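PDB 2JDA: YECBM32 from Yersinia enterocolitica, which binds polygalacturonic acid, a pectin component, in the periplasm as a carbohydrate-binding module of the F5/8 type C (discoidin-like) family, with a bound calcium ion. Local coordinates for residues I75-D80 with Q85-G90. Sequence-based numbering, arbitrary orientation.
Sequences IFYSND and QPLAEG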
ATOM      1  N   ILE A  75      -6.627  -4.783  -0.906  1.00  9.86           N
ATOM      2  CA  ILE A  75      -5.771  -4.571  -2.090  1.00 10.41           C
ATOM      3  C   ILE A  75      -6.443  -5.111  -3.302  1.00 10.04           C
ATOM      4  O   ILE A  75      -6.943  -6.242  -3.281  1.00 10.36           O
ATOM      5  CB  ILE A  75      -4.411  -5.282  -1.997  1.00 12.14           C
ATOM      6  CG1 ILE A  75      -3.716  -4.992  -0.699  1.00 13.81           C
ATOM      7  CG2 ILE A  75      -3.513  -4.881  -3.141  1.00 14.88           C
ATOM      8  CD1 ILE A  75      -2.510  -5.870  -0.450  1.00 15.92           C
ATOM      9  N   PHE A  76      -6.442  -4.308  -4.362  1.00  9.85           N
ATOM     10  CA  PHE A  76      -7.075  -4.606  -5.634  1.00 10.14           C
ATOM     11  C   PHE A  76      -6.084  -4.413  -6.770  1.00  9.97           C
ATOM     12  O   PHE A  76      -5.124  -3.635  -6.642  1.00 10.30           O
ATOM     13  CB  PHE A  76      -8.317  -3.731  -5.888  1.00  9.95           C
ATOM     14  CG  PHE A  76      -9.375  -3.913  -4.871  1.00 10.69           C
ATOM     15  CD1 PHE A  76     -10.380  -4.855  -5.058  1.00 11.68           C
ATOM     16  CD2 PHE A  76      -9.343  -3.201  -3.681  1.00 11.97           C
ATOM     17  CE1 PHE A  76     -11.361  -5.034  -4.063  1.00 12.33           C
ATOM     18  CE2 PHE A  76     -10.302  -3.382  -2.712  1.00 12.56           C
ATOM     19  CZ  PHE A  76     -11.291  -4.335  -2.910  1.00 12.60           C
ATOM     20  N   TYR A  77      -6.321  -5.134  -7.856  1.00 10.64           N
ATOM     21  CA  TYR A  77      -5.506  -4.963  -9.047  1.00 10.72           C
ATOM     22  C   TYR A  77      -6.379  -4.808 -10.285  1.00 10.71           C
ATOM     23  O   TYR A  77      -7.532  -5.226 -10.344  1.00 11.00           O
ATOM     24  CB  TYR A  77      -4.511  -6.114  -9.236  1.00 11.63           C
ATOM     25  CG  TYR A  77      -5.133  -7.474  -9.531  1.00 11.01           C
ATOM     26  CD1 TYR A  77      -5.213  -7.958 -10.833  1.00 13.56           C
ATOM     27  CD2 TYR A  77      -5.660  -8.260  -8.512  1.00 12.05           C
ATOM     28  CE1 TYR A  77      -5.796  -9.240 -11.093  1.00 14.29           C
ATOM     29  CE2 TYR A  77      -6.249  -9.506  -8.776  1.00 14.07           C
ATOM     30  CZ  TYR A  77      -6.284  -9.997 -10.059  1.00 15.34           C
ATOM     31  OH  TYR A  77      -6.887 -11.243 -10.274  1.00 18.13           O
ATOM     32  N   SER A  78      -5.800  -4.212 -11.326  1.00 11.05           N
ATOM     33  CA  SER A  78      -6.525  -3.896 -12.559  1.00 11.38           C
ATOM     34  C   SER A  78      -5.539  -3.631 -13.690  1.00 11.53           C
ATOM     35  O   SER A  78      -4.401  -3.201 -13.447  1.00 11.16           O
ATOM     36  CB  SER A  78      -7.358  -2.614 -12.358  1.00 10.87           C
ATOM     37  OG  SER A  78      -8.077  -2.227 -13.492  1.00 13.28           O
ATOM     38  N   ASN A  79      -6.000  -3.885 -14.911  1.00 11.56           N
ATOM     39  CA  ASN A  79      -5.274  -3.449 -16.077  1.00 12.89           C
ATOM     40  C   ASN A  79      -5.763  -2.123 -16.649  1.00 13.64           C
ATOM     41  O   ASN A  79      -5.019  -1.467 -17.378  1.00 16.23           O
ATOM     42  CB  ASN A  79      -5.345  -4.521 -17.161  1.00 13.56           C
ATOM     43  CG  ASN A  79      -4.480  -5.705 -16.847  1.00 15.16           C
ATOM     44  OD1 ASN A  79      -3.449  -5.579 -16.193  1.00 15.40           O
ATOM     45  ND2 ASN A  79      -4.885  -6.877 -17.355  1.00 16.01           N
ATOM     46  N   ASP A  80      -7.010  -1.786 -16.387  1.00 14.48           N
ATOM     47  CA  ASP A  80      -7.616  -0.566 -16.925  1.00 15.29           C
ATOM     48  C   ASP A  80      -7.832   0.598 -15.949  1.00 15.37           C
ATOM     49  O   ASP A  80      -8.161   1.719 -16.357  1.00 17.62           O
ATOM     50  CB  ASP A  80      -8.891  -0.878 -17.687  1.00 16.13           C
ATOM     51  CG  ASP A  80     -10.013  -1.413 -16.841  1.00 16.89           C
ATOM     52  OD1 ASP A  80      -9.901  -1.445 -15.586  1.00 14.36           O
ATOM     53  OD2 ASP A  80     -11.047  -1.870 -17.403  1.00 19.81           O
ATOM     54  N   GLN A  85     -10.152  -6.315  -9.317  1.00 10.61           N
ATOM     55  CA  GLN A  85     -10.217  -7.617  -8.687  1.00 11.44           C
ATOM     56  C   GLN A  85      -9.438  -7.618  -7.388  1.00 11.48           C
ATOM     57  O   GLN A  85      -8.375  -6.999  -7.291  1.00 11.02           O
ATOM     58  CB  GLN A  85      -9.671  -8.687  -9.616  1.00 14.52           C
ATOM     59  CG  GLN A  85     -10.599  -8.963 -10.814  1.00 18.56           C
ATOM     60  CD  GLN A  85     -10.136 -10.215 -11.560  1.00 23.28           C
ATOM     61  OE1 GLN A  85      -9.269 -10.099 -12.359  1.00 24.91           O
ATOM     62  NE2 GLN A  85     -10.615 -11.405 -11.161  1.00 26.81           N
ATOM     63  N   PRO A  86      -9.933  -8.285  -6.364  1.00 11.56           N
ATOM     64  CA  PRO A  86      -9.222  -8.293  -5.103  1.00 12.80           C
ATOM     65  C   PRO A  86      -8.049  -9.233  -5.078  1.00 12.60           C
ATOM     66  O   PRO A  86      -8.174 -10.408  -5.534  1.00 14.38           O
ATOM     67  CB  PRO A  86     -10.276  -8.737  -4.117  1.00 13.01           C
ATOM     68  CG  PRO A  86     -11.138  -9.550  -4.906  1.00 13.40           C
ATOM     69  CD  PRO A  86     -11.203  -9.018  -6.287  1.00 13.79           C
ATOM     70  N   LEU A  87      -6.947  -8.756  -4.494  1.00 12.98           N
ATOM     71  CA  LEU A  87      -5.897  -9.658  -4.023  1.00 14.02           C
ATOM     72  C   LEU A  87      -6.220 -10.162  -2.648  1.00 14.18           C
ATOM     73  O   LEU A  87      -5.969 -11.351  -2.372  1.00 16.85           O
ATOM     74  CB  LEU A  87      -4.564  -8.994  -3.963  1.00 15.01           C
ATOM     75  CG  LEU A  87      -3.841  -8.684  -5.250  1.00 17.35           C
ATOM     76  CD1 LEU A  87      -2.501  -7.990  -4.986  1.00 17.91           C
ATOM     77  CD2 LEU A  87      -3.633  -9.984  -6.094  1.00 18.58           C
ATOM     78  N   ALA A  88      -6.768  -9.304  -1.791  1.00 12.88           N
ATOM     79  CA  ALA A  88      -7.264  -9.626  -0.472  1.00 13.15           C
ATOM     80  C   ALA A  88      -8.058  -8.460   0.084  1.00 12.85           C
ATOM     81  O   ALA A  88      -7.751  -7.298  -0.180  1.00 13.85           O
ATOM     82  CB  ALA A  88      -6.088  -9.993   0.476  1.00 14.34           C
ATOM     83  N   GLU A  89      -9.058  -8.752   0.886  1.00 14.02           N
ATOM     84  CA  GLU A  89      -9.881  -7.739   1.505  1.00 13.76           C
ATOM     85  C   GLU A  89      -9.865  -7.881   3.031  1.00 15.29           C
ATOM     86  O   GLU A  89      -9.757  -9.016   3.566  1.00 17.54           O
ATOM     87  CB  GLU A  89     -11.309  -7.762   0.985  1.00 14.46           C
ATOM     88  CG  GLU A  89     -11.449  -7.430  -0.469  1.00 14.21           C
ATOM     89  CD  GLU A  89     -12.898  -7.207  -0.879  1.00 17.23           C
ATOM     90  OE1 GLU A  89     -13.497  -6.148  -0.537  1.00 17.37           O
ATOM     91  OE2 GLU A  89     -13.422  -8.076  -1.597  1.00 19.36           O
ATOM     92  N   GLY A  90      -9.968  -6.753   3.727  1.00 15.08           N
ATOM     93  CA  GLY A  90     -10.092  -6.714   5.180  1.00 16.29           C
ATOM     94  C   GLY A  90      -8.865  -7.254   5.916  1.00 16.39           C
ATOM     95  O   GLY A  90      -8.993  -7.939   6.929  1.00 20.69           O
TER
HETATM   96  O   HOH W   1      -7.515 -12.193 -12.708  1.00 24.40           O
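Tyr77 and Gln85 pair across a beta hairpin of strands 71-78 and 85-92, which forms one margin of the five-stranded antiparallel sheet in this beta-sandwich module. Tyr77 N donates to Gln85 O, and Gln85 N returns a straight bond to Tyr77 O at 3.0 Å. A classic beta bulge follows: Leu87 and Ala88 both face Ile75. Leu87 N gives Ile75 O a bond of 2.8 Å, tilted 29° from the carbonyl plane, while Ala88 N reaches the same oxygen only weakly. Ile75 N closes the bulge with a nearly linear bond to Ala88 O. At the bulge Leu87 points toward strand 71-78, and its CD1 meets Ile75 CG2 at 3.8 Å. Ile59 of strand 53-63 touches both, which places these two side chains between the sheets. The same face opens toward water at Gln85. On the other side of the sheet, Phe76 CD1 and CE1 rest on Pro86 CA and CB, and Glu89 OE1 lies at the edge of the Phe76 ring, nearest CZ.

From CB, the Tyr77 side chain takes the crowded position, CG between the backbone N and the carbonyl carbon (chi1 66°). CD2 comes within 3.2 Å of Gln85 O and sits against Leu87 CD2 at 3.6 Å. CE2 and CZ run beneath Gln85 CB, which makes a CH-pi contact 3.5 Å above the ring plane, offset toward the rim. CE1 lies near Gln85 OE1. At the Tyr77 tip, a water in the ring plane bonds OH at 2.7 Å and donates to Gln85 OE1.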